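Putative alpha/beta hydrolase FOLD protein (Candidatus Nitrososphaera gargensis, PDB 5A62) probably hydrolyses carboxylic esters, as a carboxylesterase with the alpha/beta hydrolase fold. Local coordinates at residues 29-34 with 247-252; 39-44 with 252-257; 107-110 with 115-118; 135-140 with 193-198; 214-219 with 259-264. One frame throughout, in Å; residues are numbered along the deposited sequence. Where two conformers were deposited one is given.

Interaction 1 (29-34 with 247-252). With ACT (acetate ion), chain B.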
# COMPACT_ATOMS: atom_id res chain seq x y z
N ILE A 29 -9.58 2.96 -19.25
CA ILE A 29 -9.30 2.76 -17.81
C ILE A 29 -9.31 4.10 -17.10
O ILE A 29 -8.49 4.97 -17.39
CB ILE A 29 -8.00 2.01 -17.58
CG1 ILE A 29 -7.84 0.81 -18.52
CG2 ILE A 29 -7.91 1.58 -16.15
CD1 ILE A 29 -6.66 -0.07 -18.20
N HIS A 30 -10.28 4.27 -16.22
CA HIS A 30 -10.53 5.51 -15.49
C HIS A 30 -9.51 5.77 -14.37
O HIS A 30 -8.73 4.90 -13.99
CB HIS A 30 -11.96 5.49 -14.93
CG HIS A 30 -12.19 4.49 -13.85
ND1 HIS A 30 -11.76 4.70 -12.57
CD2 HIS A 30 -12.86 3.29 -13.81
CE1 HIS A 30 -12.14 3.69 -11.80
NE2 HIS A 30 -12.78 2.81 -12.53
N PRO A 31 -9.50 7.00 -13.82
CA PRO A 31 -8.58 7.39 -12.76
C PRO A 31 -9.12 7.03 -11.40
O PRO A 31 -10.23 6.59 -11.24
CB PRO A 31 -8.54 8.90 -12.88
CG PRO A 31 -9.84 9.26 -13.34
CD PRO A 31 -10.21 8.18 -14.33
N ILE A 32 -8.30 7.19 -10.37
CA ILE A 32 -8.81 7.10 -9.01
C ILE A 32 -9.95 8.08 -8.85
O ILE A 32 -9.79 9.26 -9.21
CB ILE A 32 -7.71 7.34 -7.96
CG1 ILE A 32 -6.67 6.22 -8.04
CG2 ILE A 32 -8.32 7.45 -6.57
CD1 ILE A 32 -5.50 6.41 -7.07
N GLY A 33 -11.07 7.64 -8.31
CA GLY A 33 -12.24 8.45 -8.11
C GLY A 33 -13.10 8.52 -9.35
O GLY A 33 -14.15 9.17 -9.31
N GLY A 34 -12.70 7.87 -10.42
CA GLY A 34 -13.51 7.82 -11.66
C GLY A 34 -14.27 6.53 -11.75
O GLY A 34 -14.30 5.69 -10.85
N ASP A 247 -5.13 20.46 -16.93
CA ASP A 247 -4.58 19.90 -15.70
C ASP A 247 -5.02 18.43 -15.55
O ASP A 247 -5.43 17.75 -16.50
CB ASP A 247 -5.11 20.80 -14.58
CG ASP A 247 -4.25 20.82 -13.33
OD1 ASP A 247 -3.53 19.84 -13.04
OD2 ASP A 247 -4.35 21.83 -12.55
N HIS A 248 -4.87 17.88 -14.35
CA HIS A 248 -5.07 16.48 -14.11
C HIS A 248 -6.41 15.97 -14.56
O HIS A 248 -6.52 14.89 -15.19
CB HIS A 248 -4.97 16.22 -12.60
CG HIS A 248 -5.12 14.79 -12.20
ND1 HIS A 248 -6.30 14.28 -11.67
CD2 HIS A 248 -4.25 13.75 -12.23
CE1 HIS A 248 -6.14 13.00 -11.37
NE2 HIS A 248 -4.91 12.66 -11.71
N TRP A 249 -7.47 16.71 -14.26
CA TRP A 249 -8.81 16.27 -14.55
C TRP A 249 -9.33 16.67 -15.94
O TRP A 249 -10.48 16.98 -16.17
CB TRP A 249 -9.77 16.72 -13.44
CG TRP A 249 -9.58 15.99 -12.20
CD1 TRP A 249 -8.89 16.43 -11.08
CD2 TRP A 249 -10.00 14.65 -11.92
NE1 TRP A 249 -8.89 15.44 -10.13
CE2 TRP A 249 -9.58 14.35 -10.60
CE3 TRP A 249 -10.75 13.68 -12.62
CZ2 TRP A 249 -9.84 13.12 -10.00
CZ3 TRP A 249 -10.98 12.47 -12.02
CH2 TRP A 249 -10.53 12.21 -10.71
N VAL A 250 -8.44 16.57 -16.91
CA VAL A 250 -8.74 16.93 -18.29
C VAL A 250 -9.91 16.10 -18.82
O VAL A 250 -10.64 16.54 -19.70
CB VAL A 250 -7.48 16.78 -19.21
CG1 VAL A 250 -7.07 15.33 -19.36
CG2 VAL A 250 -7.69 17.44 -20.56
N VAL A 251 -10.10 14.87 -18.35
CA VAL A 251 -11.17 14.00 -18.79
C VAL A 251 -12.55 14.53 -18.34
O VAL A 251 -13.57 14.16 -18.89
CB VAL A 251 -10.93 12.54 -18.31
CG1 VAL A 251 -10.80 12.46 -16.81
CG2 VAL A 251 -12.01 11.59 -18.76
N ILE A 252 -12.59 15.38 -17.34
CA ILE A 252 -13.84 16.03 -16.95
C ILE A 252 -14.09 17.21 -17.90
O ILE A 252 -15.24 17.38 -18.32
CB ILE A 252 -13.73 16.56 -15.51
CG1 ILE A 252 -13.61 15.40 -14.55
CG2 ILE A 252 -14.88 17.50 -15.14
CD1 ILE A 252 -14.76 14.48 -14.49
C ACT B . -4.81 8.76 -9.97
O ACT B . -5.24 9.72 -9.28
OXT ACT B . -5.58 8.13 -10.64
CH3 ACT B . -3.31 8.33 -9.93

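Interaction 2 (39-44 with 252-257)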
# COMPACT_ATOMS: atom_id res chain seq x y z
N TRP A 39 -16.46 8.46 -19.02
CA TRP A 39 -16.11 8.11 -20.42
C TRP A 39 -17.28 8.23 -21.37
O TRP A 39 -17.22 7.79 -22.53
CB TRP A 39 -15.51 6.70 -20.50
CG TRP A 39 -14.21 6.45 -19.84
CD1 TRP A 39 -13.89 5.42 -18.92
CD2 TRP A 39 -12.95 7.09 -20.12
NE1 TRP A 39 -12.58 5.50 -18.59
CE2 TRP A 39 -11.96 6.46 -19.34
CE3 TRP A 39 -12.55 8.12 -20.96
CZ2 TRP A 39 -10.67 6.83 -19.36
CZ3 TRP A 39 -11.26 8.47 -21.00
CH2 TRP A 39 -10.30 7.84 -20.16
N ASP A 40 -18.36 8.86 -20.96
CA ASP A 40 -19.56 8.86 -21.78
C ASP A 40 -19.32 9.34 -23.20
O ASP A 40 -19.67 8.69 -24.20
CB ASP A 40 -20.70 9.66 -21.08
CG ASP A 40 -20.33 11.16 -20.64
OD1 ASP A 40 -19.18 11.68 -20.78
OD2 ASP A 40 -21.28 11.85 -20.14
N TYR A 41 -18.72 10.51 -23.29
CA TYR A 41 -18.42 11.10 -24.55
C TYR A 41 -17.50 10.24 -25.38
O TYR A 41 -17.70 10.03 -26.58
CB TYR A 41 -17.80 12.48 -24.39
CG TYR A 41 -17.37 13.14 -25.68
CD1 TYR A 41 -18.31 13.62 -26.57
CD2 TYR A 41 -16.03 13.19 -26.04
CE1 TYR A 41 -17.93 14.19 -27.78
CE2 TYR A 41 -15.64 13.77 -27.23
CZ TYR A 41 -16.60 14.30 -28.08
OH TYR A 41 -16.18 14.85 -29.28
N GLU A 42 -16.46 9.75 -24.76
CA GLU A 42 -15.47 8.99 -25.46
C GLU A 42 -16.04 7.68 -26.00
O GLU A 42 -15.65 7.26 -27.09
CB GLU A 42 -14.26 8.63 -24.53
CG GLU A 42 -13.41 9.81 -24.17
CD GLU A 42 -13.95 10.69 -23.11
OE1 GLU A 42 -15.02 10.47 -22.50
OE2 GLU A 42 -13.24 11.69 -22.82
N ILE A 43 -16.92 7.00 -25.26
CA ILE A 43 -17.51 5.76 -25.75
C ILE A 43 -18.29 6.07 -27.04
O ILE A 43 -18.07 5.38 -28.04
CB ILE A 43 -18.38 5.12 -24.68
CG1 ILE A 43 -17.50 4.58 -23.55
CG2 ILE A 43 -19.24 4.04 -25.29
CD1 ILE A 43 -18.22 4.21 -22.27
N GLN A 44 -19.08 7.12 -27.01
CA GLN A 44 -19.86 7.50 -28.21
C GLN A 44 -18.95 7.89 -29.34
O GLN A 44 -19.17 7.43 -30.47
CB GLN A 44 -20.85 8.63 -27.89
CG GLN A 44 -21.96 8.16 -26.95
CD GLN A 44 -22.55 6.78 -27.31
OE1 GLN A 44 -22.67 5.88 -26.46
NE2 GLN A 44 -22.91 6.59 -28.58
N ILE A 252 -12.59 15.38 -17.34
CA ILE A 252 -13.84 16.03 -16.95
C ILE A 252 -14.09 17.21 -17.90
O ILE A 252 -15.24 17.38 -18.32
CB ILE A 252 -13.73 16.56 -15.51
CG1 ILE A 252 -13.61 15.40 -14.55
CG2 ILE A 252 -14.88 17.50 -15.14
CD1 ILE A 252 -14.76 14.48 -14.49
N GLU A 253 -13.06 18.00 -18.21
CA GLU A 253 -13.25 19.19 -19.04
C GLU A 253 -13.45 18.87 -20.51
O GLU A 253 -14.10 19.62 -21.22
CB GLU A 253 -12.09 20.11 -18.88
CG GLU A 253 -12.09 20.68 -17.47
CD GLU A 253 -11.26 21.94 -17.34
OE1 GLU A 253 -10.53 22.30 -18.30
OE2 GLU A 253 -11.32 22.60 -16.29
N LYS A 254 -12.83 17.79 -20.99
CA LYS A 254 -12.98 17.30 -22.36
C LYS A 254 -12.67 18.38 -23.40
O LYS A 254 -13.50 18.65 -24.27
CB LYS A 254 -14.38 16.67 -22.59
CG LYS A 254 -14.68 15.55 -21.59
CD LYS A 254 -15.82 14.63 -22.00
CE LYS A 254 -16.14 13.54 -20.96
NZ LYS A 254 -15.03 12.69 -20.65
N PRO A 255 -11.48 18.92 -23.37
CA PRO A 255 -11.16 19.89 -24.42
C PRO A 255 -11.06 19.27 -25.76
O PRO A 255 -10.51 18.19 -25.95
CB PRO A 255 -9.82 20.46 -23.96
CG PRO A 255 -9.22 19.35 -23.18
CD PRO A 255 -10.36 18.72 -22.45
N LYS A 256 -11.53 19.99 -26.78
CA LYS A 256 -11.55 19.43 -28.12
C LYS A 256 -10.19 18.95 -28.64
O LYS A 256 -10.06 17.91 -29.28
CB LYS A 256 -12.09 20.47 -29.11
CG LYS A 256 -12.11 19.96 -30.55
CD LYS A 256 -12.62 21.01 -31.53
CE LYS A 256 -13.19 20.36 -32.79
NZ LYS A 256 -12.14 19.78 -33.67
N GLU A 257 -9.13 19.68 -28.29
CA GLU A 257 -7.82 19.33 -28.76
C GLU A 257 -7.41 17.91 -28.30
O GLU A 257 -6.72 17.21 -28.98
CB GLU A 257 -6.74 20.31 -28.30
CG GLU A 257 -5.43 20.10 -29.01
CD GLU A 257 -4.31 21.02 -28.56
OE1 GLU A 257 -4.47 21.68 -27.52
OE2 GLU A 257 -3.26 20.95 -29.26

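Interaction 3 (107-110 with 115-118)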
# COMPACT_ATOMS: atom_id res chain seq x y z
N MET A 107 1.90 -1.18 -17.14
CA MET A 107 2.28 -2.43 -16.56
C MET A 107 1.70 -3.61 -17.31
O MET A 107 2.33 -4.65 -17.48
CB MET A 107 1.80 -2.50 -15.09
CG MET A 107 2.58 -1.56 -14.18
SD MET A 107 2.04 -1.62 -12.46
CE MET A 107 2.53 -3.23 -12.03
N TYR A 108 0.50 -3.49 -17.85
CA TYR A 108 -0.09 -4.51 -18.62
C TYR A 108 0.72 -4.74 -19.90
O TYR A 108 1.02 -5.87 -20.21
CB TYR A 108 -1.60 -4.22 -18.90
CG TYR A 108 -2.28 -5.35 -19.60
CD1 TYR A 108 -2.85 -6.41 -18.90
CD2 TYR A 108 -2.31 -5.43 -20.96
CE1 TYR A 108 -3.42 -7.46 -19.59
CE2 TYR A 108 -2.95 -6.44 -21.63
CZ TYR A 108 -3.46 -7.45 -20.91
OH TYR A 108 -4.08 -8.51 -21.60
N ALA A 109 1.03 -3.67 -20.59
CA ALA A 109 1.87 -3.76 -21.80
C ALA A 109 3.20 -4.39 -21.52
O ALA A 109 3.69 -5.26 -22.30
CB ALA A 109 2.05 -2.41 -22.42
N ALA A 110 3.79 -4.05 -20.38
CA ALA A 110 5.09 -4.58 -20.04
C ALA A 110 5.01 -6.06 -19.80
O ALA A 110 5.91 -6.84 -20.21
CB ALA A 110 5.63 -3.90 -18.84
N LYS A 115 -0.06 -8.79 -26.43
CA LYS A 115 -1.48 -8.56 -26.25
C LYS A 115 -1.84 -7.10 -26.54
O LYS A 115 -3.02 -6.76 -26.53
CB LYS A 115 -1.85 -8.88 -24.81
CG LYS A 115 -1.40 -10.22 -24.30
CD LYS A 115 -2.31 -11.34 -24.70
CE LYS A 115 -1.95 -12.56 -23.87
NZ LYS A 115 -2.03 -13.77 -24.71
N VAL A 116 -0.87 -6.24 -26.78
CA VAL A 116 -1.14 -4.80 -26.87
C VAL A 116 -0.43 -4.20 -28.06
O VAL A 116 0.80 -4.37 -28.19
CB VAL A 116 -0.71 -4.06 -25.57
CG1 VAL A 116 0.82 -3.99 -25.43
CG2 VAL A 116 -1.42 -2.71 -25.45
N ASP A 117 -1.17 -3.52 -28.88
CA ASP A 117 -0.56 -2.74 -29.95
C ASP A 117 0.01 -1.42 -29.46
O ASP A 117 1.06 -0.94 -29.95
CB ASP A 117 -1.52 -2.48 -31.06
CG ASP A 117 -1.94 -3.73 -31.84
OD1 ASP A 117 -1.04 -4.46 -32.28
OD2 ASP A 117 -3.14 -3.93 -32.04
N ALA A 118 -0.71 -0.77 -28.54
CA ALA A 118 -0.41 0.58 -28.15
C ALA A 118 -1.10 0.87 -26.84
O ALA A 118 -2.13 0.29 -26.51
CB ALA A 118 -0.88 1.57 -29.16

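Interaction 4 (135-140 with 193-198)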
# COMPACT_ATOMS: atom_id res chain seq x y z
N GLU A 135 2.16 12.92 -0.96
CA GLU A 135 1.86 13.50 0.35
C GLU A 135 0.46 14.01 0.48
O GLU A 135 -0.15 13.88 1.50
CB GLU A 135 2.90 14.60 0.71
CG GLU A 135 2.95 14.87 2.21
CD GLU A 135 3.45 13.66 3.05
OE1 GLU A 135 4.23 12.80 2.49
OE2 GLU A 135 3.10 13.56 4.29
N LYS A 136 -0.09 14.53 -0.60
CA LYS A 136 -1.45 15.08 -0.56
C LYS A 136 -2.48 14.06 -0.23
O LYS A 136 -3.53 14.39 0.31
CB LYS A 136 -1.77 15.75 -1.94
CG LYS A 136 -1.81 14.77 -3.12
CD LYS A 136 -2.04 15.29 -4.58
CE LYS A 136 -0.98 16.28 -5.04
NZ LYS A 136 0.36 15.70 -5.45
N HIS A 137 -2.24 12.79 -0.54
CA HIS A 137 -3.27 11.79 -0.31
C HIS A 137 -3.45 11.41 1.13
O HIS A 137 -4.43 10.78 1.50
CB HIS A 137 -2.97 10.52 -1.14
CG HIS A 137 -2.93 10.72 -2.61
ND1 HIS A 137 -2.10 9.99 -3.43
CD2 HIS A 137 -3.69 11.46 -3.42
CE1 HIS A 137 -2.25 10.39 -4.68
NE2 HIS A 137 -3.24 11.26 -4.70
N PHE A 138 -2.52 11.78 2.04
CA PHE A 138 -2.80 11.58 3.43
C PHE A 138 -4.02 12.37 3.87
O PHE A 138 -4.87 11.88 4.56
CB PHE A 138 -1.59 11.92 4.34
CG PHE A 138 -0.46 10.92 4.22
CD1 PHE A 138 -0.45 9.76 4.99
CD2 PHE A 138 0.54 11.08 3.30
CE1 PHE A 138 0.58 8.85 4.85
CE2 PHE A 138 1.56 10.14 3.14
CZ PHE A 138 1.56 9.00 3.93
N ARG A 139 -4.11 13.59 3.42
CA ARG A 139 -5.23 14.42 3.84
C ARG A 139 -6.51 14.07 3.10
O ARG A 139 -7.55 14.09 3.73
CB ARG A 139 -4.94 15.90 3.69
CG ARG A 139 -5.93 16.79 4.45
CD ARG A 139 -5.74 16.59 5.95
NE ARG A 139 -6.76 17.19 6.79
CZ ARG A 139 -7.93 16.65 7.06
NH1 ARG A 139 -8.30 15.54 6.44
NH2 ARG A 139 -8.75 17.22 7.93
N THR A 140 -6.44 13.65 1.83
CA THR A 140 -7.65 13.24 1.16
C THR A 140 -8.16 11.91 1.76
O THR A 140 -9.37 11.75 1.95
CB THR A 140 -7.52 13.11 -0.35
OG1 THR A 140 -6.47 12.18 -0.65
CG2 THR A 140 -7.17 14.49 -0.93
N VAL A 193 -3.38 4.04 -1.64
CA VAL A 193 -2.33 3.26 -1.00
C VAL A 193 -1.56 2.44 -2.09
O VAL A 193 -0.35 2.29 -2.04
CB VAL A 193 -2.90 2.39 0.12
CG1 VAL A 193 -1.89 1.35 0.57
CG2 VAL A 193 -3.38 3.26 1.27
N ALA A 194 -2.30 1.86 -3.04
CA ALA A 194 -1.71 1.04 -4.07
C ALA A 194 -0.67 1.79 -4.87
O ALA A 194 0.21 1.18 -5.48
CB ALA A 194 -2.74 0.42 -4.96
N LEU A 195 -0.79 3.10 -4.95
CA LEU A 195 0.21 3.86 -5.72
C LEU A 195 1.60 3.64 -5.20
O LEU A 195 2.56 3.79 -5.95
CB LEU A 195 -0.14 5.36 -5.72
CG LEU A 195 -1.50 5.68 -6.38
CD1 LEU A 195 -1.75 7.15 -6.24
CD2 LEU A 195 -1.55 5.24 -7.81
N TYR A 196 1.77 3.37 -3.93
CA TYR A 196 3.12 3.08 -3.38
C TYR A 196 3.73 1.79 -3.85
O TYR A 196 4.91 1.52 -3.66
CB TYR A 196 3.06 3.02 -1.85
CG TYR A 196 2.87 4.35 -1.17
CD1 TYR A 196 3.98 5.10 -0.83
CD2 TYR A 196 1.64 4.84 -0.81
CE1 TYR A 196 3.84 6.32 -0.23
CE2 TYR A 196 1.53 6.04 -0.15
CZ TYR A 196 2.64 6.78 0.12
OH TYR A 196 2.50 8.01 0.78
N THR A 197 2.90 0.93 -4.46
CA THR A 197 3.32 -0.42 -4.85
C THR A 197 3.69 -0.50 -6.31
O THR A 197 3.97 -1.62 -6.80
CB THR A 197 2.25 -1.48 -4.53
OG1 THR A 197 1.16 -1.32 -5.44
CG2 THR A 197 1.75 -1.31 -3.15
N ILE A 198 3.76 0.63 -7.02
CA ILE A 198 4.19 0.61 -8.45
C ILE A 198 5.67 0.17 -8.47
O ILE A 198 6.45 0.77 -7.71
CB ILE A 198 4.09 1.98 -9.03
CG1 ILE A 198 2.64 2.47 -9.07
CG2 ILE A 198 4.71 2.02 -10.40
CD1 ILE A 198 2.55 3.97 -9.32
O HOH W 1 4.18 10.25 0.60

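Interaction 5 (214-219 with 259-264)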
# COMPACT_ATOMS: atom_id res chain seq x y z
N PHE A 214 2.05 6.26 -26.33
CA PHE A 214 1.59 7.59 -26.52
C PHE A 214 1.20 8.19 -25.17
O PHE A 214 0.75 7.49 -24.27
CB PHE A 214 0.35 7.65 -27.40
CG PHE A 214 0.51 7.05 -28.77
CD1 PHE A 214 0.22 5.72 -29.03
CD2 PHE A 214 0.85 7.87 -29.83
CE1 PHE A 214 0.33 5.22 -30.33
CE2 PHE A 214 0.97 7.36 -31.11
CZ PHE A 214 0.71 6.06 -31.36
N ALA A 215 1.35 9.48 -25.01
CA ALA A 215 0.95 10.18 -23.80
C ALA A 215 0.38 11.54 -24.16
O ALA A 215 0.86 12.26 -25.05
CB ALA A 215 2.07 10.34 -22.83
N ILE A 216 -0.69 11.89 -23.50
CA ILE A 216 -1.32 13.23 -23.50
C ILE A 216 -1.29 13.76 -22.09
O ILE A 216 -1.83 13.10 -21.21
CB ILE A 216 -2.75 13.15 -24.02
CG1 ILE A 216 -2.81 12.42 -25.37
CG2 ILE A 216 -3.34 14.56 -24.11
CD1 ILE A 216 -4.18 12.16 -25.96
N VAL A 217 -0.66 14.92 -21.85
CA VAL A 217 -0.50 15.44 -20.52
C VAL A 217 -0.93 16.89 -20.49
O VAL A 217 -0.60 17.63 -21.43
CB VAL A 217 0.94 15.25 -20.01
CG1 VAL A 217 1.97 15.99 -20.80
CG2 VAL A 217 1.07 15.67 -18.56
N GLY A 218 -1.62 17.29 -19.45
CA GLY A 218 -2.00 18.69 -19.25
C GLY A 218 -0.81 19.46 -18.74
O GLY A 218 -0.15 19.04 -17.81
N SER A 219 -0.54 20.63 -19.33
CA SER A 219 0.65 21.41 -18.99
C SER A 219 0.60 21.85 -17.54
O SER A 219 1.67 22.06 -16.97
CB SER A 219 0.80 22.61 -19.93
OG SER A 219 -0.18 23.60 -19.65
N TYR A 259 -9.17 15.35 -28.25
CA TYR A 259 -9.74 14.34 -29.17
C TYR A 259 -9.11 14.36 -30.54
O TYR A 259 -9.00 13.34 -31.16
CB TYR A 259 -11.28 14.37 -29.21
CG TYR A 259 -11.81 14.28 -27.79
CD1 TYR A 259 -11.73 13.10 -27.12
CD2 TYR A 259 -12.22 15.42 -27.10
CE1 TYR A 259 -12.13 13.02 -25.80
CE2 TYR A 259 -12.63 15.34 -25.79
CZ TYR A 259 -12.55 14.14 -25.13
OH TYR A 259 -12.93 14.03 -23.80
N ASP A 260 -8.74 15.55 -30.98
CA ASP A 260 -7.98 15.69 -32.20
C ASP A 260 -6.71 14.88 -32.05
O ASP A 260 -6.38 14.08 -32.90
CB ASP A 260 -7.66 17.16 -32.44
CG ASP A 260 -8.92 18.00 -32.75
OD1 ASP A 260 -9.99 17.46 -33.11
OD2 ASP A 260 -8.79 19.22 -32.56
N ILE A 261 -6.03 15.02 -30.91
CA ILE A 261 -4.80 14.27 -30.68
C ILE A 261 -5.05 12.76 -30.58
O ILE A 261 -4.40 11.96 -31.24
CB ILE A 261 -4.10 14.78 -29.43
CG1 ILE A 261 -3.58 16.21 -29.68
CG2 ILE A 261 -2.94 13.88 -29.07
CD1 ILE A 261 -3.18 16.90 -28.41
N LEU A 262 -6.04 12.39 -29.78
CA LEU A 262 -6.38 10.99 -29.61
C LEU A 262 -6.70 10.31 -30.94
O LEU A 262 -6.19 9.19 -31.19
CB LEU A 262 -7.57 10.90 -28.67
CG LEU A 262 -8.08 9.47 -28.40
CD1 LEU A 262 -7.04 8.71 -27.63
CD2 LEU A 262 -9.43 9.44 -27.68
N MET A 263 -7.53 10.95 -31.77
CA MET A 263 -7.91 10.27 -33.01
C MET A 263 -6.73 10.16 -33.98
O MET A 263 -6.58 9.17 -34.71
CB MET A 263 -9.15 10.91 -33.64
CG MET A 263 -10.36 10.95 -32.73
SD MET A 263 -10.77 9.40 -31.84
CE MET A 263 -11.06 8.36 -33.25
N GLY A 264 -5.84 11.13 -33.94
CA GLY A 264 -4.60 11.06 -34.62
C GLY A 264 -3.75 9.86 -34.25
O GLY A 264 -3.21 9.12 -35.08

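Interaction 1 (29-34 with 247-252)
The backbone carbonyl of I32 meets the rim of an indole: its O lies 3.4 Å from CH2 of W249, close to the ring plane. The same corner of W249 also takes a proline. W249 CZ3 is 3.7 Å from CG of P31, which approaches obliquely. The tryptophan CG is anti to its own carbonyl carbon (chi1 -71°), and this sends the six-membered ring across to the loop. No hydrogen bond joins the two segments. An acetate ion, probably from the crystallisation liquor, sits between I32 and H248. I32 N donates to OXT of the acetate at 2.9 Å with a nearly straight angle of 166°, and I100 N also binds the ion. The other acetate oxygen lies near the plane of the H248 ring, at that ring's edge. H248 NE2 is hydrogen-bonded to S99 OG, in the GxSxG sequence. This is consistent with the nucleophile elbow and histidine loop of an alpha/beta hydrolase, with I32 N and I100 N placed as in an oxyanion hole. The loop carrying I32 is a type II turn from P31 to G34, with G33 at positive phi. P31 O is gripped twice, from opposite faces of its carbonyl plane. H30 ND1 donates to P31 O at 2.8 Å with the acceptor in the imidazole plane, and G34 N donates to P31 O at 2.9 Å.

Interaction 2 (39-44 with 252-257)
K254 and E42 form the ionic part of the contact. They come from opposite directions, and the ammonium bonds to both carboxylate oxygens. K254 NZ is 2.9 Å from OE1 of E42 and 3.0 Å from OE2 of E42, each oxygen using its syn lone pair. The glutamate chain folds at chi2 (79°) to offer this fork. K254 NZ is also hydrogen-bonded to the backbone oxygens of V251 and I38. Four oxygens thus share its three N-H groups, so at least one N-H is probably divided, most simply between the two carboxylate oxygens. E42 OE2 has a second partner in Y259 OH. D40, modelled in two conformers, adds charge at longer range. In the one described its OD1 is 3.6 Å from CE of K254 and 4.3 Å from NZ of K254, beyond a salt bridge.

The apolar part uses the stem of the lysine. CD of K254 lies 3.8 Å from CB of Y41. The Y41 ring extends beyond this stem and meets the Y259 ring edge-to-face. In the backbone, K254 leaves helix 250-253 with positive phi. The lysine thus ties the turn between helices 250-253 and 256-272 to the first turn of helix 40-48. Helices 40-48 and 256-272 lie side by side, as the first and last helices do on one face of the central sheet in the alpha/beta hydrolase fold.

Interaction 3 (107-110 with 115-118)
A109 and V116 bring their CA atoms to 6.0 Å where helix 100-111 runs past the start of strand 116-122. The tight spacing is matched by small side chains. CB of A109 lies 3.6 Å from CG1 of V116, a methyl-to-methyl contact with no polar component. This holds for the conformer described; V116 was modelled in two. In it, CG1 stands between the backbone N and the carbonyl carbon (chi1 70°) and also comes near A109 CA.

Y108 and K115 make the second half of the contact. The phenol stands roughly perpendicular to the lysine chain. The tyrosine CG is anti to its backbone N (chi1 -174°), which lets the hydroxyl end of the ring reach K115. OH of Y108 then lies 3.9 Å from CB of K115, and CE2 of Y108 is 4.2 Å from that CB. The amino end of the lysine leads away, so the stem alone takes part. No hydrogen bond crosses between the segments.

The contact closes the beta-alpha-beta crossover of strand 93-98, helix 100-111 and strand 116-122. Y108 also packs on L81 and L85 of helix 74-87 and on I95 of strand 93-98. A109 reaches L206 of helix 202-209. Beyond V116, D117 forms a salt bridge with K92, just before strand 93-98.

Interaction 4 (135-140 with 193-198)
F138 and Y196 meet because each holds its CG anti to its own carbonyl carbon, with chi1 at -70° and -72°. The two side chains then run nearly square to each other. The phenol oxygen does the touching: OH of Y196 is 3.3 Å from CE2 of F138 and 3.4 Å from CZ of F138, in an oblique approach. H137 and L195 form a second crossing pair. CD1 of L195 lies 3.6 Å from CE1 of H137, again oblique to the ring.

No direct hydrogen bond joins the segments, but a water does. It accepts from Y196 OH at 2.8 Å and donates to E135 OE1 at 3.2 Å. The same water lies in plane at the edge of the F138 ring. R141 makes a cation-pi contact with F138. On the other segment, A194 O takes two bonds from T197. T197 OG1 donates to A194 O at 2.7 Å, in the carbonyl plane and on a lone pair, and T197 N is the other donor.

F138 also packs on T73 of the second subunit, and Y196 on T197 of that subunit, so the contact borders the dimer interface. The nearest atoms of the L195 side chain and a bound acetate are about 4 Å apart, and L195 packs on I32 and I100. Both segments belong to the helices inserted between strands 116-122 and 212-218. In alpha/beta hydrolases an insertion at this point commonly forms a cap over the active site, and these helices probably do so here.

Interaction 5 (214-219 with 259-264)
I216 and I261 join the central sheet to the C-terminal helix of the alpha/beta hydrolase fold. CD1 of I216 lies 3.8 Å from CG2 of I261, and CG1 of I216 is 4.0 Å from the same methyl. The two side chains run antiparallel alongside one another. I216 is extended at chi2 (175°), which carries its outermost methyl to the helix. The contact is wholly apolar in its side chains and buried, and no hydrogen bond crosses it.

Strand 212-218 is held between its neighbours: F214 and I216 hydrogen-bond to strand 116-122, and A215 to strand 239-243. I216 also packs on L243, while V217 touches F224, M225 and I228 of helix 222-234, on the other face of the sheet. Y259 and M263 of helix 256-272 pack in turn on L45 of helix 40-48. Besides I261, the isoleucine reaches the helix backbone: CD1 of I216 also lies 4.3 Å from L262 N.

Interactions 1, 2 and 5 cluster round the C-terminal part of the chain, with centres 11 to 14 Å apart. Interactions 1 and 2 share I252 and helix 250-253. Interactions 2 and 5 both use helix 256-272. Their segments alternate along the chain, so the ends of the fold are laced together. In sequence, interaction 3 falls between the two segments of interactions 1 and 2, though its centre is 21 to 23 Å from theirs. It meets interaction 5 through A118 and F214, on neighbouring strands of one sheet. Interaction 4 stands in the inserted helices, about 27 Å from interaction 2 between centres. It touches interaction 1 through I32 and L195, bringing cap and probable active-site loops together.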